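Side-chain contacts in mitogen activated protein kinase, putative (Leishmania donovani, PDB 4QNY), which probably transfers phosphate from magnesium-bound ATP to serine and threonine residues of protein substrates as a MAP kinase: residues Ile68-Glu71 / Ile72-Ala76; Ala76-Asp80 / Asp81-Gly85; Ala134-Ala137 / Leu138-His142; Glu14-Arg17 / Leu18-Tyr22; Lys201-Ser204 / Ala205-Val209. All coordinates share one frame; numbering follows the deposited sequence.

Contact 1. Residues Ile68-Glu71 / Ile72-Ala76. With ANP (phosphoaminophosphonic acid-adenylate ester), chain D.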
# COMPACT_ATOMS: atom_id res chain seq x y z
N ILE A 68 8.97 -11.17 2.77
CA ILE A 68 7.73 -11.93 2.75
C ILE A 68 7.42 -12.46 4.16
O ILE A 68 6.26 -12.55 4.54
CB ILE A 68 7.77 -13.10 1.72
CG1 ILE A 68 6.36 -13.55 1.36
CG2 ILE A 68 8.61 -14.27 2.22
CD1 ILE A 68 5.58 -12.52 0.57
N LEU A 69 8.46 -12.77 4.92
CA LEU A 69 8.28 -13.25 6.29
C LEU A 69 7.66 -12.17 7.16
O LEU A 69 6.76 -12.44 7.95
CB LEU A 69 9.62 -13.70 6.88
CG LEU A 69 9.61 -14.06 8.37
CD1 LEU A 69 8.69 -15.24 8.64
CD2 LEU A 69 11.02 -14.35 8.87
N ARG A 70 8.15 -10.95 7.00
CA ARG A 70 7.63 -9.80 7.73
C ARG A 70 6.18 -9.53 7.35
O ARG A 70 5.37 -9.16 8.19
CB ARG A 70 8.49 -8.57 7.48
CG ARG A 70 7.98 -7.30 8.15
CD ARG A 70 8.84 -6.09 7.82
NE ARG A 70 10.14 -6.15 8.48
CZ ARG A 70 11.04 -5.17 8.44
NH1 ARG A 70 10.78 -4.05 7.77
NH2 ARG A 70 12.20 -5.30 9.06
N GLU A 71 5.86 -9.71 6.07
CA GLU A 71 4.52 -9.46 5.57
C GLU A 71 3.49 -10.40 6.20
O GLU A 71 2.41 -9.96 6.60
CB GLU A 71 4.48 -9.60 4.04
CG GLU A 71 3.11 -9.32 3.43
CD GLU A 71 3.10 -9.47 1.92
OE1 GLU A 71 4.19 -9.51 1.32
OE2 GLU A 71 2.00 -9.55 1.34
N ILE A 72 3.84 -11.68 6.30
CA ILE A 72 2.96 -12.66 6.94
C ILE A 72 2.80 -12.34 8.42
O ILE A 72 1.70 -12.41 8.97
CB ILE A 72 3.50 -14.10 6.77
CG1 ILE A 72 3.05 -14.67 5.42
CG2 ILE A 72 3.01 -15.01 7.88
CD1 ILE A 72 4.15 -14.77 4.41
N LYS A 73 3.91 -11.99 9.07
CA LYS A 73 3.88 -11.62 10.49
C LYS A 73 2.97 -10.43 10.74
O LYS A 73 2.21 -10.42 11.71
CB LYS A 73 5.29 -11.31 10.99
CG LYS A 73 6.13 -12.53 11.32
CD LYS A 73 7.37 -12.15 12.11
CE LYS A 73 7.99 -13.35 12.79
NZ LYS A 73 9.09 -12.96 13.72
N LEU A 74 3.03 -9.44 9.86
CA LEU A 74 2.21 -8.25 9.99
C LEU A 74 0.73 -8.56 9.77
O LEU A 74 -0.13 -8.05 10.49
CB LEU A 74 2.67 -7.17 9.00
CG LEU A 74 3.98 -6.47 9.36
CD1 LEU A 74 4.56 -5.80 8.14
CD2 LEU A 74 3.75 -5.45 10.47
N LEU A 75 0.44 -9.39 8.77
CA LEU A 75 -0.94 -9.78 8.49
C LEU A 75 -1.56 -10.50 9.68
O LEU A 75 -2.74 -10.29 10.00
CB LEU A 75 -1.00 -10.68 7.25
CG LEU A 75 -0.81 -9.98 5.90
CD1 LEU A 75 -0.69 -11.00 4.78
CD2 LEU A 75 -1.96 -9.02 5.63
N ALA A 76 -0.77 -11.34 10.34
CA ALA A 76 -1.24 -12.05 11.53
C ALA A 76 -1.28 -11.12 12.73
O ALA A 76 -2.04 -11.34 13.68
CB ALA A 76 -0.34 -13.24 11.81
PG ANP D . 4.03 -8.32 -2.93
O1G ANP D . 3.72 -9.67 -3.49
O2G ANP D . 3.80 -8.35 -1.37
O3G ANP D . 5.54 -7.96 -3.21
PB ANP D . 1.91 -7.72 -4.71
O1B ANP D . 2.56 -8.63 -5.70
O2B ANP D . 1.28 -6.52 -5.48
N3B ANP D . 3.03 -7.12 -3.61
PA ANP D . -0.60 -7.85 -3.53
O1A ANP D . -0.59 -6.38 -3.67
O2A ANP D . -0.86 -8.31 -2.09
O3A ANP D . 0.80 -8.51 -3.95
O5' ANP D . -1.69 -8.44 -4.52
C5' ANP D . -1.74 -8.05 -5.91
C4' ANP D . -3.18 -7.81 -6.29
O4' ANP D . -3.99 -8.94 -5.91
C3' ANP D . -3.85 -6.62 -5.62
O3' ANP D . -3.55 -5.41 -6.30
C2' ANP D . -5.33 -6.99 -5.71
O2' ANP D . -5.88 -6.61 -6.97
C1' ANP D . -5.30 -8.51 -5.58
N9 ANP D . -5.61 -8.99 -4.24
C8 ANP D . -4.73 -9.17 -3.20
N7 ANP D . -5.29 -9.61 -2.09
C5 ANP D . -6.63 -9.72 -2.43
C6 ANP D . -7.76 -10.14 -1.70
N6 ANP D . -7.71 -10.53 -0.42
N1 ANP D . -8.95 -10.14 -2.33
C2 ANP D . -9.00 -9.74 -3.61
N3 ANP D . -8.01 -9.33 -4.40
C4 ANP D . -6.84 -9.35 -3.75

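Contact 2. Residues Ala76-Asp80 / Asp81-Gly85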
# COMPACT_ATOMS: atom_id res chain seq x y z
N ALA A 76 -0.77 -11.34 10.34
CA ALA A 76 -1.24 -12.05 11.53
C ALA A 76 -1.28 -11.12 12.73
O ALA A 76 -2.04 -11.34 13.68
CB ALA A 76 -0.34 -13.24 11.81
N HIS A 77 -0.46 -10.08 12.70
CA HIS A 77 -0.36 -9.13 13.81
C HIS A 77 -1.62 -8.28 13.95
O HIS A 77 -2.03 -7.95 15.06
CB HIS A 77 0.86 -8.23 13.63
CG HIS A 77 1.02 -7.20 14.71
ND1 HIS A 77 0.55 -5.92 14.59
CD2 HIS A 77 1.60 -7.28 15.93
CE1 HIS A 77 0.83 -5.24 15.69
NE2 HIS A 77 1.47 -6.05 16.52
N PHE A 78 -2.23 -7.93 12.82
CA PHE A 78 -3.40 -7.06 12.82
C PHE A 78 -4.71 -7.84 12.79
O PHE A 78 -4.83 -8.85 12.10
CB PHE A 78 -3.35 -6.09 11.63
CG PHE A 78 -2.22 -5.11 11.69
CD1 PHE A 78 -2.20 -4.11 12.65
CD2 PHE A 78 -1.17 -5.19 10.79
CE1 PHE A 78 -1.16 -3.21 12.71
CE2 PHE A 78 -0.13 -4.28 10.84
CZ PHE A 78 -0.12 -3.29 11.80
N ASN A 79 -5.68 -7.37 13.56
CA ASN A 79 -7.02 -7.93 13.55
C ASN A 79 -8.04 -6.80 13.50
O ASN A 79 -8.66 -6.45 14.51
CB ASN A 79 -7.26 -8.80 14.78
CG ASN A 79 -8.55 -9.59 14.70
OD1 ASN A 79 -8.98 -9.99 13.62
ND2 ASN A 79 -9.17 -9.83 15.85
N ASP A 80 -8.21 -6.22 12.31
CA ASP A 80 -9.04 -5.04 12.14
C ASP A 80 -9.84 -5.12 10.84
O ASP A 80 -9.44 -5.80 9.90
CB ASP A 80 -8.18 -3.78 12.16
CG ASP A 80 -9.00 -2.51 12.23
OD1 ASP A 80 -9.44 -2.14 13.34
OD2 ASP A 80 -9.20 -1.88 11.17
N ASP A 81 -10.97 -4.43 10.79
CA ASP A 81 -11.87 -4.50 9.64
C ASP A 81 -11.34 -3.75 8.42
O ASP A 81 -11.73 -4.04 7.30
CB ASP A 81 -13.25 -3.97 10.02
CG ASP A 81 -13.95 -4.83 11.05
OD1 ASP A 81 -14.16 -6.03 10.78
OD2 ASP A 81 -14.28 -4.31 12.14
N ASN A 82 -10.45 -2.78 8.64
CA ASN A 82 -9.90 -2.00 7.54
C ASN A 82 -8.50 -2.45 7.14
O ASN A 82 -7.80 -1.76 6.38
CB ASN A 82 -9.90 -0.51 7.89
CG ASN A 82 -11.30 0.06 7.99
OD1 ASN A 82 -11.63 0.77 8.95
ND2 ASN A 82 -12.15 -0.25 7.02
N ILE A 83 -8.08 -3.60 7.65
CA ILE A 83 -6.82 -4.22 7.26
C ILE A 83 -7.10 -5.67 6.87
O ILE A 83 -7.73 -6.41 7.63
CB ILE A 83 -5.77 -4.17 8.38
CG1 ILE A 83 -5.50 -2.73 8.80
CG2 ILE A 83 -4.48 -4.85 7.94
CD1 ILE A 83 -4.58 -2.60 10.00
N ILE A 84 -6.66 -6.07 5.68
CA ILE A 84 -6.97 -7.40 5.16
C ILE A 84 -6.48 -8.49 6.11
O ILE A 84 -5.35 -8.45 6.60
CB ILE A 84 -6.37 -7.60 3.74
CG1 ILE A 84 -6.94 -8.87 3.10
CG2 ILE A 84 -4.85 -7.61 3.76
CD1 ILE A 84 -8.41 -8.77 2.75
N GLY A 85 -7.36 -9.44 6.39
CA GLY A 85 -7.10 -10.45 7.40
C GLY A 85 -6.36 -11.67 6.88
O GLY A 85 -6.33 -11.93 5.68
O HOH W 1 -6.68 -7.35 10.00

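Contact 3. Residues Ala134-Ala137 / Leu138-His142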
# COMPACT_ATOMS: atom_id res chain seq x y z
N ALA A 134 -9.29 4.33 5.09
CA ALA A 134 -7.87 4.20 4.79
C ALA A 134 -7.01 4.85 5.87
O ALA A 134 -5.99 4.30 6.28
CB ALA A 134 -7.56 4.81 3.43
N LEU A 135 -7.44 6.03 6.33
CA LEU A 135 -6.73 6.75 7.38
C LEU A 135 -6.81 6.01 8.72
O LEU A 135 -5.81 5.90 9.43
CB LEU A 135 -7.29 8.16 7.53
CG LEU A 135 -6.96 9.15 6.42
CD1 LEU A 135 -7.84 10.38 6.53
CD2 LEU A 135 -5.49 9.54 6.48
N ARG A 136 -8.00 5.53 9.04
CA ARG A 136 -8.21 4.77 10.27
C ARG A 136 -7.33 3.52 10.29
O ARG A 136 -6.81 3.14 11.34
CB ARG A 136 -9.69 4.38 10.40
CG ARG A 136 -10.01 3.58 11.64
CD ARG A 136 -11.38 2.93 11.53
NE ARG A 136 -11.54 1.83 12.48
CZ ARG A 136 -11.02 0.62 12.30
NH1 ARG A 136 -10.31 0.35 11.21
NH2 ARG A 136 -11.21 -0.32 13.22
N ALA A 137 -7.15 2.90 9.13
CA ALA A 137 -6.29 1.74 9.01
C ALA A 137 -4.83 2.12 9.21
O ALA A 137 -4.08 1.41 9.88
CB ALA A 137 -6.48 1.07 7.66
N LEU A 138 -4.43 3.25 8.63
CA LEU A 138 -3.07 3.74 8.76
C LEU A 138 -2.73 4.11 10.19
O LEU A 138 -1.60 3.94 10.63
CB LEU A 138 -2.84 4.95 7.84
CG LEU A 138 -2.67 4.65 6.36
CD1 LEU A 138 -2.45 5.94 5.58
CD2 LEU A 138 -1.50 3.69 6.14
N HIS A 139 -3.72 4.63 10.92
CA HIS A 139 -3.53 5.00 12.32
C HIS A 139 -3.18 3.77 13.15
O HIS A 139 -2.34 3.83 14.04
CB HIS A 139 -4.78 5.67 12.87
CG HIS A 139 -4.66 6.08 14.31
ND1 HIS A 139 -5.41 5.51 15.31
CD2 HIS A 139 -3.87 7.00 14.91
CE1 HIS A 139 -5.09 6.06 16.47
NE2 HIS A 139 -4.16 6.97 16.25
N ILE A 140 -3.83 2.65 12.84
CA ILE A 140 -3.58 1.39 13.52
C ILE A 140 -2.20 0.85 13.20
O ILE A 140 -1.45 0.43 14.09
CB ILE A 140 -4.65 0.35 13.15
CG1 ILE A 140 -5.99 0.75 13.77
CG2 ILE A 140 -4.24 -1.04 13.62
CD1 ILE A 140 -7.19 0.26 13.01
N ILE A 141 -1.85 0.85 11.92
CA ILE A 141 -0.54 0.39 11.46
C ILE A 141 0.58 1.24 12.05
O ILE A 141 1.59 0.71 12.52
CB ILE A 141 -0.45 0.41 9.92
CG1 ILE A 141 -1.51 -0.51 9.31
CG2 ILE A 141 0.94 0.01 9.46
CD1 ILE A 141 -1.71 -0.32 7.82
N HIS A 142 0.40 2.56 12.03
CA HIS A 142 1.40 3.48 12.55
C HIS A 142 1.55 3.38 14.07
O HIS A 142 2.65 3.56 14.60
CB HIS A 142 1.06 4.92 12.16
CG HIS A 142 1.15 5.19 10.69
ND1 HIS A 142 0.70 6.35 10.11
CD2 HIS A 142 1.65 4.44 9.68
CE1 HIS A 142 0.91 6.31 8.81
NE2 HIS A 142 1.49 5.16 8.52

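Contact 4. Residues Glu14-Arg17 / Leu18-Tyr22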
# COMPACT_ATOMS: atom_id res chain seq x y z
N GLU A 14 -1.19 -28.35 -6.95
CA GLU A 14 -0.16 -27.89 -6.03
C GLU A 14 -0.76 -27.57 -4.66
O GLU A 14 -0.19 -27.93 -3.62
CB GLU A 14 0.54 -26.65 -6.59
CG GLU A 14 1.86 -26.31 -5.92
CD GLU A 14 2.49 -25.06 -6.48
OE1 GLU A 14 1.83 -24.00 -6.46
OE2 GLU A 14 3.65 -25.13 -6.95
N VAL A 15 -1.91 -26.91 -4.65
CA VAL A 15 -2.59 -26.55 -3.42
C VAL A 15 -3.11 -27.78 -2.68
O VAL A 15 -3.04 -27.86 -1.45
CB VAL A 15 -3.76 -25.57 -3.69
CG1 VAL A 15 -4.67 -25.43 -2.47
CG2 VAL A 15 -3.22 -24.21 -4.11
N CYS A 16 -3.63 -28.75 -3.44
CA CYS A 16 -4.15 -29.98 -2.86
C CYS A 16 -3.08 -30.76 -2.10
O CYS A 16 -3.38 -31.45 -1.13
CB CYS A 16 -4.77 -30.86 -3.95
SG CYS A 16 -6.35 -30.26 -4.59
N ARG A 17 -1.83 -30.64 -2.54
CA ARG A 17 -0.72 -31.30 -1.87
C ARG A 17 -0.35 -30.57 -0.58
O ARG A 17 0.43 -31.07 0.23
CB ARG A 17 0.50 -31.39 -2.79
CG ARG A 17 0.34 -32.40 -3.92
CD ARG A 17 1.65 -32.65 -4.65
NE ARG A 17 2.05 -31.53 -5.49
CZ ARG A 17 1.71 -31.41 -6.77
NH1 ARG A 17 0.98 -32.34 -7.36
NH2 ARG A 17 2.12 -30.35 -7.46
N LEU A 18 -0.92 -29.38 -0.40
CA LEU A 18 -0.74 -28.62 0.83
C LEU A 18 -1.96 -28.77 1.73
O LEU A 18 -1.85 -29.16 2.89
CB LEU A 18 -0.48 -27.14 0.52
CG LEU A 18 0.75 -26.82 -0.32
CD1 LEU A 18 0.79 -25.34 -0.66
CD2 LEU A 18 2.01 -27.25 0.40
N ASP A 19 -3.12 -28.45 1.17
CA ASP A 19 -4.38 -28.58 1.90
C ASP A 19 -5.53 -28.80 0.91
O ASP A 19 -5.72 -28.00 -0.01
CB ASP A 19 -4.64 -27.34 2.76
CG ASP A 19 -5.61 -27.60 3.89
OD1 ASP A 19 -6.54 -28.43 3.71
OD2 ASP A 19 -5.46 -26.99 4.97
N ASP A 20 -6.28 -29.87 1.11
CA ASP A 20 -7.34 -30.26 0.20
C ASP A 20 -8.56 -29.34 0.31
O ASP A 20 -9.50 -29.45 -0.48
CB ASP A 20 -7.76 -31.71 0.46
CG ASP A 20 -7.94 -32.50 -0.82
OD1 ASP A 20 -7.31 -32.15 -1.84
OD2 ASP A 20 -8.71 -33.49 -0.81
N ARG A 21 -8.54 -28.45 1.29
CA ARG A 21 -9.65 -27.55 1.57
C ARG A 21 -10.05 -26.66 0.39
O ARG A 21 -11.23 -26.52 0.08
CB ARG A 21 -9.32 -26.65 2.77
CG ARG A 21 -9.53 -27.31 4.12
CD ARG A 21 -8.92 -26.50 5.26
NE ARG A 21 -9.54 -25.18 5.42
CZ ARG A 21 -9.57 -24.50 6.56
NH1 ARG A 21 -9.02 -25.02 7.65
NH2 ARG A 21 -10.14 -23.31 6.62
N TYR A 22 -9.06 -26.07 -0.26
CA TYR A 22 -9.30 -24.97 -1.18
C TYR A 22 -9.54 -25.38 -2.63
O TYR A 22 -8.72 -26.07 -3.24
CB TYR A 22 -8.13 -23.99 -1.10
CG TYR A 22 -7.86 -23.51 0.31
CD1 TYR A 22 -8.65 -22.54 0.89
CD2 TYR A 22 -6.82 -24.05 1.06
CE1 TYR A 22 -8.42 -22.10 2.19
CE2 TYR A 22 -6.59 -23.63 2.36
CZ TYR A 22 -7.39 -22.65 2.91
OH TYR A 22 -7.15 -22.23 4.20

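Contact 5. Residues Lys201-Ser204 / Ala205-Val209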
# COMPACT_ATOMS: atom_id res chain seq x y z
N LYS A 201 17.39 9.81 3.61
CA LYS A 201 17.62 8.48 4.16
C LYS A 201 16.61 8.12 5.23
O LYS A 201 16.05 7.02 5.22
CB LYS A 201 19.04 8.37 4.72
N ASP A 202 16.37 9.04 6.16
CA ASP A 202 15.42 8.80 7.24
C ASP A 202 14.11 9.55 7.02
O ASP A 202 14.10 10.77 6.89
CB ASP A 202 16.04 9.21 8.58
N TYR A 203 13.02 8.80 6.97
CA TYR A 203 11.69 9.38 6.77
C TYR A 203 10.74 8.94 7.87
O TYR A 203 11.13 8.22 8.79
CB TYR A 203 11.14 8.98 5.40
CG TYR A 203 11.29 7.52 5.06
CD1 TYR A 203 12.45 7.04 4.46
CD2 TYR A 203 10.28 6.61 5.33
CE1 TYR A 203 12.60 5.70 4.15
CE2 TYR A 203 10.42 5.27 5.03
CZ TYR A 203 11.58 4.82 4.43
OH TYR A 203 11.71 3.49 4.13
N SER A 204 9.49 9.39 7.79
CA SER A 204 8.50 9.07 8.82
C SER A 204 7.25 8.44 8.23
O SER A 204 7.23 8.05 7.06
CB SER A 204 8.13 10.33 9.60
OG SER A 204 7.36 11.22 8.81
N ALA A 205 6.20 8.36 9.04
CA ALA A 205 4.93 7.77 8.62
C ALA A 205 4.16 8.71 7.70
O ALA A 205 3.09 8.36 7.20
CB ALA A 205 4.10 7.41 9.83
N GLN A 206 4.70 9.91 7.48
CA GLN A 206 4.05 10.90 6.63
C GLN A 206 4.07 10.51 5.16
O GLN A 206 3.33 11.08 4.35
CB GLN A 206 4.72 12.27 6.82
CG GLN A 206 4.43 12.92 8.16
CD GLN A 206 2.96 13.21 8.36
OE1 GLN A 206 2.22 12.40 8.92
NE2 GLN A 206 2.51 14.37 7.89
N ILE A 207 4.91 9.54 4.80
CA ILE A 207 4.98 9.08 3.42
C ILE A 207 3.72 8.29 3.05
O ILE A 207 3.37 8.19 1.87
CB ILE A 207 6.22 8.20 3.16
CG1 ILE A 207 6.13 6.88 3.94
CG2 ILE A 207 7.50 8.95 3.51
CD1 ILE A 207 7.15 5.84 3.50
N ASP A 208 3.04 7.75 4.05
CA ASP A 208 1.78 7.04 3.83
C ASP A 208 0.65 8.03 3.62
O ASP A 208 -0.31 7.76 2.90
CB ASP A 208 1.47 6.10 4.99
CG ASP A 208 2.38 4.89 5.02
OD1 ASP A 208 2.91 4.51 3.95
OD2 ASP A 208 2.57 4.31 6.11
N VAL A 209 0.75 9.19 4.27
CA VAL A 209 -0.24 10.25 4.12
C VAL A 209 -0.19 10.81 2.71
O VAL A 209 -1.22 11.12 2.11
CB VAL A 209 -0.01 11.39 5.14
CG1 VAL A 209 -1.03 12.50 4.95
CG2 VAL A 209 -0.08 10.85 6.56

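Contact 1. Residues Ile68-Glu71 / Ile72-Ala76
The carbonyl oxygen of Arg-70 takes the amide of Leu-74 at 2.9 Å (N to O), and the CG of Leu-74 rests against the same oxygen. Beside this bond the two side chains run alongside each other in the same direction, with Leu-74 CD1 3.7 Å from Arg-70 CG. The chain of Arg-70 bends further out and its NH1 bonds the carbonyl of Ala-172. One residue further on, Leu-75 N binds Glu-71 O at 3.0 Å. Both pairs are turns of helix 62-77, the C-helix of the kinase N-lobe. Glu-71 leaves it fully extended, with CG opposite the backbone N (chi1 -179°), which carries the carboxylate across to the nucleotide: OE2 forms a salt bridge with Lys-52, and OE1 is 3.0 Å from O2G of the ATP analogue. Lys-52 NZ also bonds the analogue, as in the Lys-Glu pair of active kinases. On another side of the helix Ile-68 and Ile-72 cross at a slant, CG1 of Ile-68 lying 4.0 Å from CD1 of Ile-72. Ile-72 has an unstaggered chi2 of 107°, and its CD1 is tight against Ile-68 O; Phe-101 of strand 101-106 touches both isoleucines.

Contact 2. Residues Ala76-Asp80 / Asp81-Gly85
Phe-78 and Ile-83 meet across the loop, the isoleucine laying its CD1 over one face of the phenyl ring. The methyl is 4.2 Å from the ring centroid and only 26° off the normal, a CH-pi contact, and its nearest ring atom is CG of Phe-78 at 3.8 Å. Ile-83 reaches there because CG1 points opposite its carbonyl carbon and the chain then runs straight to CD1, while CG2 settles near CB of Phe-78. The opposite face of the ring lies against ND1 of His-77, so the phenyl is held between a methyl on one face and the edge of the imidazole, led by ND1, on the other. Asp-80 works differently. Its CG swings away from its own backbone N (chi1 -170°) and lies beside the carbonyl carbon, which lets the carboxylate fold back over the next peptides. There OD2 accepts from Asn-82 N at 3.0 Å, an Asx turn in which the amide comes from 40° above the carboxylate plane. The main chain here makes a type I turn, closed by a weak bond of 3.4 Å from Ile-83 N to Asp-80 O. A water spans the base of the loop, accepting from Asp-80 N at 3.0 Å and donating to Ile-83 O at 2.8 Å. OD2 of Asp-80 is gripped a second time, by NH1 of Arg-136 in a salt bridge, and Asn-82 ND2 bonds Leu-164 O. Such a turn, leaving the C-helix and pinned to helix 124-143, is the alphaC-beta4 loop of the protein kinase fold.

Contact 3. Residues Ala134-Ala137 / Leu138-His142
Helix 124-143, the E-helix of the kinase C-lobe, brings Arg-136 and Ile-140 together one turn apart. Their side chains lie next to each other and point the same way, and CD1 of Ile-140 sits over one face of the guanidinium, 3.6 Å from NH1 of Arg-136. The arginine gets there by running extended from CG to NE and then turning its flat head at chi4 (-78°). The same CD1 also presses on the carbonyl oxygen of Arg-136 at 3.4 Å, where the backbone bond from Ile-140 N is weak. Neighbouring turns are closed more firmly: His-139 N binds Leu-135 O at 2.9 Å, Leu-138 N binds Ala-134 O at 3.0 Å and Ile-141 N binds Ala-137 O at 3.1 Å. Leu-138 lays its CG against Ala-134 O and turns its side chain to Ile-212 and Asp-208 of helix 206-219. Small Ala-137 instead touches Ile-166 of strand 164-166. Outside the helix, NH1 of Arg-136 makes a salt bridge with Asp-80 OD2. Between the methyl of Ile-140 over its face and this outside partner, the guanidinium is probably restricted in its rotation, and the apolar cover would be expected to strengthen its pairing with Asp-80.

Contact 4. Residues Glu14-Arg17 / Leu18-Tyr22
With CG1 of Val-15 opposite its backbone N (chi1 167°) and CG of Tyr-22 opposite its carbonyl carbon (chi1 -55°), the two side chains cross at about a right angle, CG1 of Val-15 lying 4.0 Å from CB of Tyr-22. The same valine methyl also rests on the carbonyl oxygen of Asp-19. The chain between them is turned by a single acceptor. Val-15 O receives Asp-19 N at 2.7 Å, almost in line with its C=O bond (170°), and Leu-18 N at 2.8 Å from above the carbonyl plane, so one oxygen holds two successive amides and helps set the course of the chain after the helix. Leu-18 folds back over the last turn, its CB against Val-15 O and its CG 3.6 Å from Glu-14 O, while its outer part meets Tyr-102 and Leu-90 of the neighbouring strands. A second small turn follows at once: OD1 of Asp-19 accepts from Arg-21 N at 3.1 Å, an Asx turn, and the guanidinium of Arg-21 pairs with Asp-41. On the outer side OD1 of Asp-20 comes within 3.5 Å of SG of Cys-16. The polar ends of the partners are anchored on the sheet, Tyr-22 OH by Asn-88 ND2 and the carboxylate of Glu-14 by Arg-53 and Tyr-102 OH. The whole is a helix-to-strand connection in which an N-terminal helix leans on the five-stranded antiparallel sheet of the kinase N-lobe and the chain passes into one of its two outermost strands, 22-31.

Contact 5. Residues Lys201-Ser204 / Ala205-Val209
Ser-204 ends an extended run of backbone (psi -168°), and from Ala-205 the chain turns into helical angles, so that the amide of Gln-206 faces back to the serine. Further on, Asp-208 N binds Ala-205 O at 3.2 Å, three residues back, as the chain enters helix 206-219. The serine supplies the acceptor for the first turn: its OG takes Gln-206 N at 3.2 Å in a nearly straight bond (164°). A chi1 of 71° places OG between its own N and carbonyl carbon, close over the start of the helix, where CG of Gln-206 packs on it at 3.4 Å. This glutamine bends at chi2 and sends its amide away, NE2 bonding the carbonyls of Ile-300 and Pro-296. Tyr-203 and Ile-207 make the apolar half of the contact. Their side chains meet at an angle, CD1 of Ile-207 lying 3.7 Å from CE2 of Tyr-203 and reaching CD2 equally well, while CG2 faces CB of the tyrosine. Both residues take the crowded first torsion, which turns each group toward the other, and CG1 of Ile-207 comes down on Ser-204 O at 3.5 Å. Leu-196 of helix 194-197 and Arg-149 border the pair. Asp-208, one residue on, accepts from the backbone amides of His-148 and Arg-149 and from His-142 NE2. An ST turn with a capping serine, followed by an aspartate that holds the HRD backbone, marks the start of the F-helix, the central helix of the protein kinase C-lobe.

Contacts 1 and 2 follow one another on and after helix 62-77, share Ala-76 and touch where Leu-75 CD2 lies 3.6 Å from Ile-84 O; contact 1 supplies Glu-71 and contact 2 Ile-84 to the pocket of the ATP analogue. Contact 2 in turn joins contact 3 through the salt bridge of Asp-80 with Arg-136, the centres of the two contacts being about 11 Å apart, which ties the loop after the N-lobe helix to the C-lobe. Contact 3 reaches contact 5 through a probable hydrogen bond of 2.8 Å from His-142 NE2 to Asp-208 OD2. Contact 4 stands apart on the N-lobe sheet, with its centre about 40 Å from that of contact 5.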